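Local atomic coordinates of member of DUF4221 family (Bacteroides vulgatus, PDB entry 3S9J), a protein that is of unknown function but folds as a six-bladed beta-propeller of the DUF4221 family, with sodium ions bound in the crystal. Residues R124-Y134 / I145-K153; G215-M223 / W233-M244. All coordinates share one frame; numbering follows the deposited sequence.

Contact 1 (R124-Y134 / I145-K153); sequences RFTPLSFGSYY and IFLRQEILK. With FMT (formic acid), chain L.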
# COMPACT_ATOMS: atom_id res chain seq x y z
N ARG A 124 7.24 5.11 -23.41
CA ARG A 124 5.79 4.94 -23.24
C ARG A 124 5.33 5.36 -21.84
O ARG A 124 6.09 5.27 -20.85
CB ARG A 124 5.39 3.49 -23.48
CG ARG A 124 5.40 3.07 -24.94
CD ARG A 124 4.63 1.77 -25.10
NE ARG A 124 5.41 0.62 -24.67
CZ ARG A 124 4.89 -0.56 -24.34
NH1 ARG A 124 3.57 -0.73 -24.37
NH2 ARG A 124 5.68 -1.55 -23.96
N PHE A 125 4.09 5.81 -21.76
CA PHE A 125 3.47 6.08 -20.48
C PHE A 125 3.44 4.79 -19.68
O PHE A 125 3.08 3.73 -20.21
CB PHE A 125 2.04 6.59 -20.66
CG PHE A 125 1.31 6.74 -19.35
CD1 PHE A 125 1.44 7.90 -18.61
CD2 PHE A 125 0.55 5.70 -18.85
CE1 PHE A 125 0.79 8.03 -17.37
CE2 PHE A 125 -0.09 5.82 -17.61
CZ PHE A 125 0.05 7.00 -16.89
N THR A 126 3.77 4.89 -18.39
CA THR A 126 3.62 3.76 -17.47
C THR A 126 3.11 4.30 -16.13
O THR A 126 3.58 5.34 -15.67
CB THR A 126 4.97 2.94 -17.30
OG1 THR A 126 4.77 1.89 -16.37
CG2 THR A 126 6.11 3.82 -16.83
N PRO A 127 2.10 3.63 -15.52
CA PRO A 127 1.60 4.17 -14.24
C PRO A 127 2.68 4.31 -13.18
O PRO A 127 3.45 3.39 -12.96
CB PRO A 127 0.51 3.17 -13.83
CG PRO A 127 -0.02 2.66 -15.17
CD PRO A 127 1.21 2.59 -16.07
N LEU A 128 2.71 5.48 -12.53
CA LEU A 128 3.67 5.80 -11.46
C LEU A 128 2.91 5.95 -10.16
O LEU A 128 2.08 6.87 -10.04
CB LEU A 128 4.35 7.13 -11.72
CG LEU A 128 5.12 7.23 -13.00
CD1 LEU A 128 5.71 8.64 -13.08
CD2 LEU A 128 6.18 6.14 -13.00
N SER A 129 3.17 5.08 -9.21
CA SER A 129 2.50 5.20 -7.93
C SER A 129 3.27 4.55 -6.81
O SER A 129 4.06 3.61 -7.03
CB SER A 129 1.09 4.56 -8.00
OG SER A 129 0.39 4.74 -6.77
N PHE A 130 3.06 5.10 -5.64
CA PHE A 130 3.36 4.46 -4.37
C PHE A 130 2.37 5.05 -3.36
O PHE A 130 1.78 6.13 -3.59
CB PHE A 130 4.84 4.59 -3.93
CG PHE A 130 5.50 5.91 -4.23
CD1 PHE A 130 5.31 7.01 -3.43
CD2 PHE A 130 6.41 6.02 -5.29
CE1 PHE A 130 5.94 8.23 -3.73
CE2 PHE A 130 7.04 7.23 -5.57
CZ PHE A 130 6.82 8.32 -4.78
N GLY A 131 2.14 4.34 -2.28
CA GLY A 131 1.10 4.72 -1.33
C GLY A 131 0.79 3.61 -0.36
O GLY A 131 1.49 2.61 -0.30
N SER A 132 -0.32 3.80 0.37
CA SER A 132 -0.65 2.94 1.48
C SER A 132 -2.05 2.34 1.34
O SER A 132 -2.39 1.45 2.10
CB SER A 132 -0.57 3.74 2.81
OG SER A 132 -1.26 4.98 2.67
N TYR A 133 -2.85 2.82 0.39
CA TYR A 133 -4.28 2.42 0.34
C TYR A 133 -4.32 0.89 0.15
O TYR A 133 -5.09 0.20 0.80
CB TYR A 133 -4.97 3.15 -0.79
CG TYR A 133 -6.46 3.25 -0.69
CD1 TYR A 133 -7.06 3.94 0.38
CD2 TYR A 133 -7.28 2.77 -1.71
CE1 TYR A 133 -8.46 4.11 0.45
CE2 TYR A 133 -8.68 2.93 -1.64
CZ TYR A 133 -9.25 3.60 -0.56
OH TYR A 133 -10.63 3.76 -0.48
N TYR A 134 -3.42 0.39 -0.71
CA TYR A 134 -2.79 -0.92 -0.49
C TYR A 134 -1.31 -0.63 -0.25
O TYR A 134 -0.74 0.27 -0.85
CB TYR A 134 -3.01 -1.89 -1.65
CG TYR A 134 -2.46 -1.40 -2.99
CD1 TYR A 134 -3.21 -0.57 -3.80
CD2 TYR A 134 -1.22 -1.81 -3.44
CE1 TYR A 134 -2.70 -0.11 -5.04
CE2 TYR A 134 -0.73 -1.37 -4.66
CZ TYR A 134 -1.45 -0.54 -5.45
OH TYR A 134 -0.88 -0.13 -6.64
N ILE A 145 15.08 4.57 -6.88
CA ILE A 145 13.75 4.30 -6.33
C ILE A 145 13.10 3.21 -7.17
O ILE A 145 13.10 3.29 -8.39
CB ILE A 145 12.88 5.55 -6.28
CG1 ILE A 145 11.56 5.20 -5.55
CG2 ILE A 145 12.66 6.15 -7.67
CD1 ILE A 145 10.71 6.36 -5.27
N PHE A 146 12.54 2.21 -6.50
CA PHE A 146 11.92 1.03 -7.10
C PHE A 146 10.44 1.12 -6.89
O PHE A 146 9.98 1.39 -5.76
CB PHE A 146 12.42 -0.21 -6.42
CG PHE A 146 13.82 -0.56 -6.77
CD1 PHE A 146 14.89 0.20 -6.28
CD2 PHE A 146 14.09 -1.67 -7.57
CE1 PHE A 146 16.20 -0.15 -6.60
CE2 PHE A 146 15.41 -2.00 -7.89
CZ PHE A 146 16.44 -1.25 -7.40
N LEU A 147 9.70 0.88 -7.95
CA LEU A 147 8.24 1.08 -8.06
C LEU A 147 7.59 -0.14 -8.73
O LEU A 147 8.17 -0.68 -9.65
CB LEU A 147 7.91 2.26 -9.00
CG LEU A 147 8.14 3.73 -8.61
CD1 LEU A 147 6.96 4.56 -9.08
CD2 LEU A 147 8.32 3.92 -7.15
N ARG A 148 6.35 -0.45 -8.37
CA ARG A 148 5.57 -1.44 -9.09
C ARG A 148 5.36 -0.99 -10.52
O ARG A 148 5.19 0.20 -10.80
CB ARG A 148 4.21 -1.62 -8.40
CG ARG A 148 3.17 -2.37 -9.16
CD ARG A 148 1.96 -2.68 -8.26
NE ARG A 148 0.84 -3.17 -9.03
CZ ARG A 148 -0.09 -2.43 -9.63
NH1 ARG A 148 -0.06 -1.10 -9.58
NH2 ARG A 148 -1.05 -3.05 -10.32
N GLN A 149 5.29 -1.97 -11.41
CA GLN A 149 4.92 -1.71 -12.79
C GLN A 149 3.69 -2.57 -13.19
O GLN A 149 3.55 -3.71 -12.74
CB GLN A 149 6.10 -2.00 -13.71
CG GLN A 149 7.19 -0.95 -13.53
CD GLN A 149 6.81 0.38 -14.11
OE1 GLN A 149 6.86 0.58 -15.33
NE2 GLN A 149 6.42 1.31 -13.27
N GLU A 150 2.82 -1.95 -13.98
CA GLU A 150 1.61 -2.62 -14.46
C GLU A 150 1.88 -3.24 -15.85
O GLU A 150 2.98 -3.11 -16.41
CB GLU A 150 0.42 -1.62 -14.45
CG GLU A 150 -0.02 -1.18 -13.02
CD GLU A 150 -1.26 -0.30 -13.00
OE1 GLU A 150 -1.84 -0.10 -14.08
OE2 GLU A 150 -1.67 0.20 -11.91
N ILE A 151 0.89 -3.96 -16.40
CA ILE A 151 1.05 -4.60 -17.71
C ILE A 151 1.14 -3.59 -18.88
O ILE A 151 0.58 -2.51 -18.82
CB ILE A 151 -0.09 -5.62 -17.98
CG1 ILE A 151 -1.45 -4.92 -17.97
CG2 ILE A 151 -0.02 -6.73 -16.93
CD1 ILE A 151 -2.63 -5.80 -18.35
N LEU A 152 1.86 -3.95 -19.94
CA LEU A 152 2.18 -3.00 -21.01
C LEU A 152 1.30 -3.17 -22.25
O LEU A 152 1.51 -2.51 -23.27
CB LEU A 152 3.66 -3.11 -21.39
CG LEU A 152 4.67 -2.55 -20.37
CD1 LEU A 152 6.10 -2.68 -20.95
CD2 LEU A 152 4.33 -1.09 -19.94
N LYS A 153 0.32 -4.05 -22.16
CA LYS A 153 -0.61 -4.24 -23.25
C LYS A 153 -1.90 -4.80 -22.67
O LYS A 153 -1.85 -5.60 -21.74
CB LYS A 153 -0.02 -5.16 -24.31
CG LYS A 153 0.15 -6.61 -23.93
CD LYS A 153 0.57 -7.40 -25.14
CE LYS A 153 0.43 -8.89 -24.95
NZ LYS A 153 0.22 -9.62 -26.23
C FMT L . 9.06 -0.33 -23.18
O1 FMT L . 10.24 -0.02 -22.85
O2 FMT L . 8.17 0.48 -23.50
O HOH W 1 3.42 1.01 -14.29
O HOH W 2 3.88 2.60 -10.43
O HOH W 3 4.65 1.05 -6.27
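Thr126 and Gln149 cross at about a right angle where the loop between two sheets of the six-bladed beta-propeller passes strand 145-148 and the chain that leaves it. Thr126 OG1 donates to Gln149 OE1 at 2.7 Å, from above the carbonyl plane rather than along a lone pair. The Gln149 chain bends about its CB-CG bond (chi2 -72°), which turns its amide back, so that NE2 can also donate to Arg148 O of its own segment.

Further along, the Phe130 ring presents its edge to Leu147: in the conformer given, Phe130 CD2 meets Leu147 CD2 at 3.4 Å, while Phe130 CE2 reaches Ile145 CD1. At the other end the Arg124 guanidinium works in its own plane: NH1 donates to a lone pair of Leu152 O at 2.9 Å, and NE and NH2 both grip one oxygen of a formic acid molecule, probably from the crystallisation liquor. Leu152 CD2 lies over one face of the Arg124 guanidinium.

The planes of the Tyr134 ring and the Arg148 guanidinium are 83° apart; Tyr134 OH comes within 3.2 Å of Arg148 NH1 but at a poor angle for a hydrogen bond, and Arg148 NH1 donates to Glu150 OE2 in a salt bridge. Water 2 joins Pro127 O, Ser129 N and Arg148 O, the last at 2.8 Å.

Contact 2 (G215-M223 / W233-M244); sequences GFFGYDSLM and WYNAKSRYLKSM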
# COMPACT_ATOMS: atom_id res chain seq x y z
N GLY A 215 2.80 -9.79 -2.22
CA GLY A 215 1.59 -10.59 -2.01
C GLY A 215 0.52 -10.21 -3.03
O GLY A 215 -0.13 -9.18 -2.91
N PHE A 216 0.35 -11.07 -4.04
CA PHE A 216 -0.72 -10.91 -5.02
C PHE A 216 -2.05 -11.08 -4.30
O PHE A 216 -2.21 -11.98 -3.50
CB PHE A 216 -0.60 -11.91 -6.20
CG PHE A 216 0.40 -11.49 -7.22
CD1 PHE A 216 0.03 -10.64 -8.26
CD2 PHE A 216 1.72 -11.86 -7.10
CE1 PHE A 216 0.96 -10.20 -9.17
CE2 PHE A 216 2.67 -11.40 -7.98
CZ PHE A 216 2.29 -10.59 -9.04
N PHE A 217 -2.95 -10.14 -4.54
CA PHE A 217 -4.25 -10.16 -3.87
C PHE A 217 -4.98 -11.49 -4.09
O PHE A 217 -5.66 -11.99 -3.19
CB PHE A 217 -5.12 -9.01 -4.36
CG PHE A 217 -4.49 -7.63 -4.19
CD1 PHE A 217 -3.70 -7.31 -3.09
CD2 PHE A 217 -4.74 -6.64 -5.14
CE1 PHE A 217 -3.16 -6.01 -2.95
CE2 PHE A 217 -4.18 -5.36 -5.01
CZ PHE A 217 -3.42 -5.06 -3.90
N GLY A 218 -4.82 -12.07 -5.27
CA GLY A 218 -5.55 -13.30 -5.60
C GLY A 218 -4.84 -14.60 -5.31
O GLY A 218 -5.27 -15.64 -5.80
N TYR A 219 -3.77 -14.58 -4.52
CA TYR A 219 -2.92 -15.76 -4.37
C TYR A 219 -2.58 -16.09 -2.93
O TYR A 219 -2.24 -15.22 -2.14
CB TYR A 219 -1.63 -15.57 -5.17
CG TYR A 219 -0.84 -16.81 -5.53
CD1 TYR A 219 -1.47 -18.00 -5.90
CD2 TYR A 219 0.55 -16.78 -5.57
CE1 TYR A 219 -0.73 -19.12 -6.27
CE2 TYR A 219 1.30 -17.89 -5.94
CZ TYR A 219 0.66 -19.06 -6.29
OH TYR A 219 1.42 -20.14 -6.67
N ASP A 220 -2.61 -17.39 -2.61
CA ASP A 220 -2.29 -17.89 -1.28
C ASP A 220 -0.86 -17.64 -0.83
O ASP A 220 -0.60 -17.60 0.35
CB ASP A 220 -2.46 -19.41 -1.23
CG ASP A 220 -3.89 -19.85 -1.24
OD1 ASP A 220 -4.81 -19.04 -1.40
OD2 ASP A 220 -4.06 -21.05 -1.03
N SER A 221 0.08 -17.50 -1.77
CA SER A 221 1.48 -17.48 -1.41
C SER A 221 2.12 -16.11 -1.57
O SER A 221 1.72 -15.32 -2.43
CB SER A 221 2.26 -18.52 -2.24
OG SER A 221 1.89 -19.83 -1.87
N LEU A 222 3.09 -15.85 -0.71
CA LEU A 222 3.95 -14.67 -0.82
C LEU A 222 5.21 -14.99 -1.62
O LEU A 222 5.77 -16.08 -1.52
CB LEU A 222 4.39 -14.19 0.56
CG LEU A 222 3.31 -13.69 1.51
CD1 LEU A 222 3.95 -13.41 2.89
CD2 LEU A 222 2.63 -12.43 0.91
N MSE A 223 5.67 -13.98 -2.36
CA MSE A 223 6.86 -14.06 -3.18
C MSE A 223 7.94 -13.25 -2.49
O MSE A 223 7.69 -12.11 -2.06
CB MSE A 223 6.55 -13.42 -4.53
CG MSE A 223 7.53 -13.68 -5.61
SE MSE A 223 7.14 -12.46 -7.07
CE MSE A 223 8.27 -11.04 -6.47
N TRP A 233 8.87 -18.82 -2.61
CA TRP A 233 7.45 -18.70 -2.32
C TRP A 233 7.14 -19.31 -0.97
O TRP A 233 7.69 -20.37 -0.63
CB TRP A 233 6.61 -19.39 -3.40
CG TRP A 233 6.74 -18.77 -4.75
CD1 TRP A 233 7.64 -19.10 -5.73
CD2 TRP A 233 5.95 -17.71 -5.28
NE1 TRP A 233 7.44 -18.32 -6.83
CE2 TRP A 233 6.41 -17.45 -6.58
CE3 TRP A 233 4.89 -16.95 -4.77
CZ2 TRP A 233 5.85 -16.46 -7.38
CZ3 TRP A 233 4.32 -15.96 -5.59
CH2 TRP A 233 4.80 -15.73 -6.87
N TYR A 234 6.28 -18.63 -0.20
CA TYR A 234 5.86 -19.09 1.11
C TYR A 234 4.35 -19.01 1.24
O TYR A 234 3.73 -18.02 0.86
CB TYR A 234 6.46 -18.23 2.21
CG TYR A 234 7.97 -18.27 2.26
CD1 TYR A 234 8.63 -19.27 2.94
CD2 TYR A 234 8.73 -17.28 1.65
CE1 TYR A 234 10.01 -19.31 3.00
CE2 TYR A 234 10.11 -17.31 1.70
CZ TYR A 234 10.74 -18.33 2.37
OH TYR A 234 12.11 -18.35 2.44
N ASN A 235 3.77 -20.06 1.80
CA ASN A 235 2.33 -20.07 2.02
C ASN A 235 1.92 -18.99 3.01
O ASN A 235 2.50 -18.85 4.08
CB ASN A 235 1.88 -21.42 2.57
CG ASN A 235 0.38 -21.49 2.73
OD1 ASN A 235 -0.14 -21.50 3.85
ND2 ASN A 235 -0.34 -21.50 1.61
N ALA A 236 0.89 -18.22 2.66
CA ALA A 236 0.40 -17.16 3.52
C ALA A 236 -1.12 -17.11 3.40
O ALA A 236 -1.69 -16.04 3.22
CB ALA A 236 1.04 -15.83 3.14
N LYS A 237 -1.74 -18.28 3.50
CA LYS A 237 -3.19 -18.44 3.33
C LYS A 237 -3.91 -18.22 4.65
O LYS A 237 -3.48 -18.71 5.70
CB LYS A 237 -3.47 -19.87 2.82
CG LYS A 237 -4.92 -20.30 2.84
CD LYS A 237 -5.10 -21.75 2.38
CE LYS A 237 -6.56 -22.15 2.56
NZ LYS A 237 -7.05 -22.08 3.98
N SER A 238 -5.04 -17.52 4.59
CA SER A 238 -5.94 -17.39 5.73
C SER A 238 -6.65 -18.72 6.04
O SER A 238 -7.14 -19.39 5.13
CB SER A 238 -7.04 -16.38 5.41
OG SER A 238 -8.04 -16.41 6.42
N ARG A 239 -6.73 -19.05 7.34
CA ARG A 239 -7.48 -20.26 7.74
C ARG A 239 -8.98 -20.13 7.49
O ARG A 239 -9.68 -21.14 7.51
CB ARG A 239 -7.20 -20.62 9.21
CG ARG A 239 -7.75 -19.63 10.25
CD ARG A 239 -6.87 -19.66 11.51
NE ARG A 239 -5.48 -19.29 11.20
CZ ARG A 239 -4.43 -19.51 11.99
NH1 ARG A 239 -4.58 -20.11 13.16
NH2 ARG A 239 -3.23 -19.12 11.60
N TYR A 240 -9.47 -18.93 7.22
CA TYR A 240 -10.90 -18.70 7.02
C TYR A 240 -11.30 -18.71 5.56
O TYR A 240 -12.48 -18.69 5.29
CB TYR A 240 -11.31 -17.37 7.66
CG TYR A 240 -10.95 -17.33 9.12
CD1 TYR A 240 -11.59 -18.16 10.02
CD2 TYR A 240 -9.95 -16.48 9.60
CE1 TYR A 240 -11.27 -18.17 11.35
CE2 TYR A 240 -9.60 -16.49 10.95
CZ TYR A 240 -10.29 -17.33 11.82
OH TYR A 240 -9.99 -17.37 13.17
N LEU A 241 -10.33 -18.79 4.65
CA LEU A 241 -10.59 -18.72 3.20
C LEU A 241 -10.20 -20.00 2.49
O LEU A 241 -9.21 -20.64 2.81
CB LEU A 241 -9.79 -17.58 2.55
CG LEU A 241 -10.06 -16.16 3.05
CD1 LEU A 241 -9.16 -15.17 2.31
CD2 LEU A 241 -11.56 -15.83 2.90
N LYS A 242 -10.98 -20.32 1.48
CA LYS A 242 -10.66 -21.39 0.54
C LYS A 242 -9.36 -21.00 -0.18
O LYS A 242 -9.13 -19.81 -0.43
CB LYS A 242 -11.82 -21.45 -0.46
CG LYS A 242 -11.89 -22.65 -1.31
CD LYS A 242 -13.03 -22.51 -2.34
CE LYS A 242 -13.14 -23.74 -3.22
NZ LYS A 242 -13.52 -24.90 -2.39
N SER A 243 -8.54 -21.98 -0.52
CA SER A 243 -7.33 -21.72 -1.30
C SER A 243 -7.69 -21.04 -2.62
O SER A 243 -8.72 -21.35 -3.22
CB SER A 243 -6.55 -23.02 -1.54
OG SER A 243 -5.50 -22.78 -2.45
N MSE A 244 -6.87 -20.08 -3.05
CA MSE A 244 -7.17 -19.33 -4.27
C MSE A 244 -5.97 -19.07 -5.18
O MSE A 244 -4.80 -19.05 -4.73
CB MSE A 244 -7.84 -17.99 -3.92
CG MSE A 244 -6.94 -17.00 -3.23
SE MSE A 244 -7.79 -15.25 -2.95
CE MSE A 244 -9.10 -15.79 -1.73
O HOH W 4 -6.70 -18.32 0.20
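Asp220, just after the Phe216-Tyr219 type I turn and just before strand 221-223, reaches Ser243 and Met244 beside the antiparallel hairpin whose second strand, 233-235, is the outermost of a four-stranded propeller blade. Its CB lies near Asn235 ND2 and Lys237 CB. From there CG, anti to the carbonyl carbon (chi1 -73°), carries the carboxylate to the loop: OD1 accepts from Met244 N at 2.8 Å with a nearly straight N-H...O angle of 163°, and OD2 accepts from Ser243 OG at 2.7 Å, both donors standing above the carboxylate plane. Water 4 gives OD1 a further bond and links it to Lys242 O. With an alanine in place of Asp220, Met244 N and the Ser243 hydroxyl are likely to lose their acceptors, and the 242-244 loop could shift from the hairpin.

The backbone of Asp220 also takes part, its O accepting from Ala236 N, just beyond the reciprocal bonds of the Leu222-Tyr234 pair. On the sheet face of Met223 and Trp233, Met223 CG sits over the indole's six-membered ring, 3.8 Å from its centroid. The edge of the Tyr219 ring meets the face of that Trp233 ring in an offset edge-to-face pair, planes 81° apart, with Tyr219 CE2 3.6 Å from Trp233 CZ3.

How the contacts relate
Both contacts are partly buried and follow one another along the chain, contact 1 at the sheet containing strand 144-148 and the loop leading to it, contact 2 in the sheet containing strands 221-225 and 231-235. The centre of contact 1 is about 12 Å from the centre of the chain, that of contact 2 about 17 Å. Contact 1 joins loop to strand largely through side chains and bridging waters; contact 2 pairs two hairpin strands directly by backbone, then adds a carboxylate that holds the following loop. One touching residue is exposed in contact 1, four in contact 2. The contact centres are about 22 Å apart, but Tyr134 CG packs on Phe217 CZ at 3.9 Å.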